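Local atomic coordinates of T-cell surface glycoprotein CD1A1 antigen (Gallus gallus, PDB entry 3JVG), a protein that probably presents lipid antigens to T cells, as other CD1 molecules do, through an MHC class I-like ectodomain. Residues Pro183-Phe188 with Cys201-Phe206; Leu228-Val233 with Tyr241-Thr246. All blocks are in the same frame, centred on the assembly; numbering follows the deposited sequence.

Both interactions are antiparallel pairings in one four-stranded sheet of the immunoglobulin C1-set domain, where the strand order is 184-191, 197-206, 241-249, 228-235. Interaction 1 joins the first two strands and interaction 2 the last two, and their centres lie about 10 Å apart. The inner strands stitch the two together: Cys201 N lies 2.7 Å from Ser245 O, and Val203 O lies 2.8 Å from Leu243 N, both probable hydrogen bonds. Arg202, Thr204, Gln242 and Arg244 meet the chain of another protein over one face, whereas Cys201, Val203, Leu243 and Ser245 turn to strand 212-217 of the second sheet. Both contacts lie apart from the eight-stranded sheet and helices that probably form the antigen-binding groove, as in other CD1 molecules.

Interaction 1: residues Pro183-Phe188 with Cys201-Phe206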
loop_
_atom_site.group_PDB
_atom_site.type_symbol
_atom_site.label_atom_id
_atom_site.label_comp_id
_atom_site.label_asym_id
_atom_site.label_seq_id
_atom_site.Cartn_x
_atom_site.Cartn_y
_atom_site.Cartn_z
ATOM N N PRO A 183 19.111 0.616 6.520
ATOM C CA PRO A 183 19.290 0.865 5.060
ATOM C C PRO A 183 20.682 0.451 4.554
ATOM O O PRO A 183 21.682 0.528 5.298
ATOM C CB PRO A 183 19.135 2.396 4.928
ATOM C CG PRO A 183 19.504 2.944 6.302
ATOM C CD PRO A 183 19.046 1.861 7.316
ATOM N N MET A 184 20.724 -0.017 3.305
ATOM C CA MET A 184 21.976 -0.127 2.575
ATOM C C MET A 184 21.890 0.836 1.396
ATOM O O MET A 184 20.821 1.007 0.781
ATOM C CB MET A 184 22.196 -1.559 2.125
ATOM C CG MET A 184 22.345 -2.545 3.320
ATOM S SD MET A 184 22.389 -4.362 3.017
ATOM C CE MET A 184 21.029 -4.654 1.885
ATOM N N ALA A 185 22.998 1.496 1.100
ATOM C CA ALA A 185 23.006 2.538 0.062
ATOM C C ALA A 185 24.199 2.424 -0.876
ATOM O O ALA A 185 25.296 2.198 -0.417
ATOM C CB ALA A 185 22.995 3.890 0.714
ATOM N N VAL A 186 23.961 2.552 -2.181
ATOM C CA VAL A 186 25.020 2.742 -3.166
ATOM C C VAL A 186 24.805 4.059 -3.962
ATOM O O VAL A 186 23.650 4.526 -4.137
ATOM C CB VAL A 186 25.155 1.567 -4.172
ATOM C CG1 VAL A 186 25.604 0.299 -3.473
ATOM C CG2 VAL A 186 23.841 1.347 -4.932
ATOM N N VAL A 187 25.917 4.643 -4.421
ATOM C CA VAL A 187 25.900 5.816 -5.297
ATOM C C VAL A 187 26.653 5.505 -6.591
ATOM O O VAL A 187 27.718 4.918 -6.563
ATOM C CB VAL A 187 26.519 7.035 -4.597
ATOM C CG1 VAL A 187 26.780 8.185 -5.585
ATOM C CG2 VAL A 187 25.601 7.514 -3.500
ATOM N N PHE A 188 26.084 5.863 -7.727
ATOM C CA PHE A 188 26.767 5.680 -8.999
ATOM C C PHE A 188 26.296 6.799 -9.907
ATOM O O PHE A 188 25.345 7.499 -9.580
ATOM C CB PHE A 188 26.468 4.311 -9.620
ATOM C CG PHE A 188 25.000 4.025 -9.791
ATOM C CD1 PHE A 188 24.261 3.434 -8.755
ATOM C CD2 PHE A 188 24.345 4.361 -10.966
ATOM C CE1 PHE A 188 22.876 3.152 -8.905
ATOM C CE2 PHE A 188 22.964 4.090 -11.126
ATOM C CZ PHE A 188 22.230 3.478 -10.099
ATOM N N CYS A 201 21.472 7.917 -5.871
ATOM C CA CYS A 201 21.628 7.275 -4.620
ATOM C C CYS A 201 20.451 6.275 -4.495
ATOM O O CYS A 201 19.281 6.684 -4.508
ATOM C CB CYS A 201 21.603 8.314 -3.478
ATOM S SG CYS A 201 21.851 7.602 -1.837
ATOM N N ARG A 202 20.787 4.984 -4.399
ATOM C CA ARG A 202 19.828 3.887 -4.299
ATOM C C ARG A 202 19.970 3.248 -2.925
ATOM O O ARG A 202 21.052 2.751 -2.547
ATOM C CB ARG A 202 20.055 2.869 -5.407
ATOM C CG ARG A 202 19.275 1.587 -5.248
ATOM C CD ARG A 202 19.704 0.484 -6.258
ATOM N NE ARG A 202 18.704 -0.596 -6.241
ATOM C CZ ARG A 202 18.755 -1.697 -6.987
ATOM N NH1 ARG A 202 19.776 -1.912 -7.793
ATOM N NH2 ARG A 202 17.790 -2.593 -6.911
ATOM N N VAL A 203 18.875 3.318 -2.167
ATOM C CA VAL A 203 18.855 2.869 -0.815
ATOM C C VAL A 203 17.848 1.727 -0.787
ATOM O O VAL A 203 16.719 1.847 -1.313
ATOM C CB VAL A 203 18.364 4.020 0.120
ATOM C CG1 VAL A 203 18.578 3.627 1.540
ATOM C CG2 VAL A 203 19.155 5.352 -0.195
ATOM N N THR A 204 18.232 0.628 -0.149
ATOM C CA THR A 204 17.278 -0.470 0.054
ATOM C C THR A 204 17.390 -1.105 1.448
ATOM O O THR A 204 18.253 -0.713 2.294
ATOM C CB THR A 204 17.453 -1.520 -1.102
ATOM O OG1 THR A 204 16.330 -2.451 -1.151
ATOM C CG2 THR A 204 18.827 -2.206 -1.000
ATOM N N SER A 205 16.496 -2.065 1.694
ATOM C CA SER A 205 16.508 -2.856 2.905
ATOM C C SER A 205 16.022 -2.148 4.176
ATOM O O SER A 205 16.159 -2.717 5.231
ATOM C CB SER A 205 17.905 -3.414 3.184
ATOM O OG SER A 205 18.290 -4.232 2.099
ATOM N N PHE A 206 15.436 -0.959 4.112
ATOM C CA PHE A 206 15.172 -0.293 5.373
ATOM C C PHE A 206 13.768 -0.578 5.845
ATOM O O PHE A 206 12.835 -0.753 5.048
ATOM C CB PHE A 206 15.500 1.213 5.341
ATOM C CG PHE A 206 14.802 1.967 4.252
ATOM C CD1 PHE A 206 15.331 2.023 2.962
ATOM C CD2 PHE A 206 13.602 2.608 4.499
ATOM C CE1 PHE A 206 14.653 2.682 1.967
ATOM C CE2 PHE A 206 12.937 3.335 3.510
ATOM C CZ PHE A 206 13.454 3.355 2.248
#
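Strands 184-188 and 201-204 run antiparallel, 4.7 Å apart at closest approach, and two pairs of backbone hydrogen bonds join Met184 to Thr204 and Val186 to Arg202. The Met184 N to Thr204 O bond is 2.8 Å long and almost straight (171° at the hydrogen). Ala185 faces Val203 between these pairs, and Val187 faces Cys201 just beyond the second, both in non-hydrogen-bonded positions with their side chains on the face turned to the second sheet. Val187 CG2 comes equally near to CB and SG of Cys201, 4.1 Å in each case. With SG anti to the backbone N (chi1 -178°), Cys201 reaches across to Cys259 on strand 257-262; this disulfide is the one that pins the two sheets of an immunoglobulin sandwich together. Farther along, Val203 sends CG1 to Pro183 CB at 3.6 Å, and Val261 packs against both residues. Pro183 CB also lies 3.8 Å from Phe206 CB, the two side chains crossing at about a right angle. On the other face Val186 and Arg202 lie side by side and point the same way, CG2 of the valine 4.1 Å from CB of the arginine. Beyond that, the arginine chain runs extended to a hydrogen bond from NH2 to a polar side chain in the chain of another protein. At the strand's end a G1 beta bulge sets Ser205 and Phe206 together opposite Tyr241.

Interaction 2: residues Leu228-Val233 with Tyr241-Thr246; sequences LSTGTV and YQLRST
Tyr241 meets Val233 where strand 241-246 begins, in the beta hairpin that forms one edge of this immunoglobulin C1-set sheet. Val233 CG1 sits 3.7 Å from Tyr241 CD1, approaching the ring obliquely, while the phenol OH reaches Asp32 of the MHC-like domain. Gln242 offers its carbonyl O to the CA of Val233 in a CA-H...O contact of 3.4 Å; its side chain leads away, and NE2 bonds to the backbone of another protein's chain and to Asn236. Leu243 packs against the outer strand where its pairing is interrupted. Its CD2 lies 3.4 Å from Thr232 O and also near Gly231 O, its CG packs on Val233 CG2, and its CD1 meets Thr230 OG1. Arg244 O accepts a backbone hydrogen bond from Gly231 N, but on the N side of Arg244 the strands part, and a water takes over the link: it accepts from Arg244 N and donates to Thr232 O at 2.7 Å. Regular pairing returns at Ser245, which faces Thr230. A chi1 of 168° swings its OG to the carbonyl side, from where it makes a weak 3.5 Å hydrogen bond to Ser229 O and another weak one to Trp215. Thr246 pairs with Ser229 through two backbone bonds of unequal quality. Thr246 N to Ser229 O is nearly straight at 170°, whereas Ser229 N to Thr246 O, 2.9 Å long, bends to 138° at the hydrogen.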
loop_
_atom_site.group_PDB
_atom_site.type_symbol
_atom_site.label_atom_id
_atom_site.label_comp_id
_atom_site.label_asym_id
_atom_site.label_seq_id
_atom_site.Cartn_x
_atom_site.Cartn_y
_atom_site.Cartn_z
ATOM N N LEU A 228 17.386 18.225 -8.523
ATOM C CA LEU A 228 17.329 17.189 -7.475
ATOM C C LEU A 228 15.953 16.515 -7.476
ATOM O O LEU A 228 14.969 17.123 -7.079
ATOM C CB LEU A 228 17.571 17.805 -6.074
ATOM C CG LEU A 228 17.974 16.962 -4.836
ATOM C CD1 LEU A 228 18.314 17.863 -3.646
ATOM C CD2 LEU A 228 16.917 15.941 -4.417
ATOM N N SER A 229 15.897 15.252 -7.859
ATOM C CA SER A 229 14.672 14.467 -7.703
ATOM C C SER A 229 14.801 13.506 -6.535
ATOM O O SER A 229 15.695 12.669 -6.513
ATOM C CB SER A 229 14.385 13.696 -8.982
ATOM O OG SER A 229 14.465 14.616 -10.094
ATOM N N THR A 230 13.956 13.612 -5.524
ATOM C CA THR A 230 13.849 12.419 -4.733
ATOM C C THR A 230 12.640 11.600 -5.141
ATOM O O THR A 230 11.544 12.133 -5.393
ATOM C CB THR A 230 13.909 12.595 -3.266
ATOM O OG1 THR A 230 13.655 11.276 -2.700
ATOM C CG2 THR A 230 12.876 13.646 -2.818
ATOM N N GLY A 231 12.870 10.306 -5.290
ATOM C CA GLY A 231 11.882 9.452 -5.929
ATOM C C GLY A 231 10.822 9.132 -4.918
ATOM O O GLY A 231 10.728 9.782 -3.894
ATOM N N THR A 232 10.012 8.134 -5.219
ATOM C CA THR A 232 9.002 7.691 -4.305
ATOM C C THR A 232 9.489 6.375 -3.649
ATOM O O THR A 232 10.311 5.669 -4.229
ATOM C CB THR A 232 7.632 7.554 -5.028
ATOM O OG1 THR A 232 7.694 6.462 -5.955
ATOM C CG2 THR A 232 7.325 8.832 -5.805
ATOM N N VAL A 233 9.037 6.098 -2.432
ATOM C CA VAL A 233 9.447 4.890 -1.707
ATOM C C VAL A 233 8.748 3.664 -2.303
ATOM O O VAL A 233 7.543 3.712 -2.559
ATOM C CB VAL A 233 9.061 5.017 -0.215
ATOM C CG1 VAL A 233 9.342 3.737 0.579
ATOM C CG2 VAL A 233 9.779 6.252 0.399
ATOM N N TYR A 241 11.904 -1.473 2.460
ATOM C CA TYR A 241 11.603 -0.470 1.480
ATOM C C TYR A 241 12.866 -0.058 0.711
ATOM O O TYR A 241 14.011 -0.350 1.139
ATOM C CB TYR A 241 10.985 0.728 2.171
ATOM C CG TYR A 241 9.603 0.421 2.779
ATOM C CD1 TYR A 241 8.462 0.428 1.970
ATOM C CD2 TYR A 241 9.462 0.103 4.133
ATOM C CE1 TYR A 241 7.180 0.175 2.485
ATOM C CE2 TYR A 241 8.177 -0.184 4.696
ATOM C CZ TYR A 241 7.040 -0.167 3.851
ATOM O OH TYR A 241 5.756 -0.435 4.321
ATOM N N GLN A 242 12.632 0.634 -0.426
ATOM C CA GLN A 242 13.673 1.073 -1.303
ATOM C C GLN A 242 13.327 2.436 -1.731
ATOM O O GLN A 242 12.140 2.751 -1.904
ATOM C CB GLN A 242 13.725 0.266 -2.599
ATOM C CG GLN A 242 14.007 -1.178 -2.468
ATOM C CD GLN A 242 14.705 -1.757 -3.730
ATOM O OE1 GLN A 242 15.377 -1.044 -4.510
ATOM N NE2 GLN A 242 14.520 -3.046 -3.928
ATOM N N LEU A 243 14.374 3.224 -1.972
ATOM C CA LEU A 243 14.233 4.609 -2.429
ATOM C C LEU A 243 15.357 4.884 -3.422
ATOM O O LEU A 243 16.463 4.398 -3.211
ATOM C CB LEU A 243 14.421 5.612 -1.264
ATOM C CG LEU A 243 13.405 6.754 -1.093
ATOM C CD1 LEU A 243 13.945 7.960 -0.315
ATOM C CD2 LEU A 243 12.764 7.229 -2.391
ATOM N N ARG A 244 15.095 5.695 -4.456
ATOM C CA ARG A 244 16.179 6.262 -5.251
ATOM C C ARG A 244 16.075 7.781 -5.290
ATOM O O ARG A 244 14.989 8.320 -5.399
ATOM C CB ARG A 244 16.215 5.699 -6.693
ATOM C CG ARG A 244 16.223 4.148 -6.784
ATOM C CD ARG A 244 16.733 3.585 -8.111
ATOM N NE ARG A 244 15.814 3.741 -9.244
ATOM C CZ ARG A 244 14.719 3.001 -9.461
ATOM N NH1 ARG A 244 14.369 2.049 -8.588
ATOM N NH2 ARG A 244 13.957 3.235 -10.544
ATOM N N SER A 245 17.207 8.457 -5.195
ATOM C CA SER A 245 17.254 9.914 -5.267
ATOM C C SER A 245 18.343 10.262 -6.260
ATOM O O SER A 245 19.388 9.589 -6.296
ATOM C CB SER A 245 17.584 10.499 -3.859
ATOM O OG SER A 245 17.903 11.887 -3.920
ATOM N N THR A 246 18.118 11.305 -7.067
ATOM C CA THR A 246 19.074 11.684 -8.069
ATOM C C THR A 246 19.389 13.180 -8.068
ATOM O O THR A 246 18.558 14.010 -7.626
ATOM C CB THR A 246 18.669 11.245 -9.511
ATOM O OG1 THR A 246 17.549 12.017 -9.974
ATOM C CG2 THR A 246 18.361 9.773 -9.586
HETATM O O HOH W 1 12.506 5.752 -5.826
#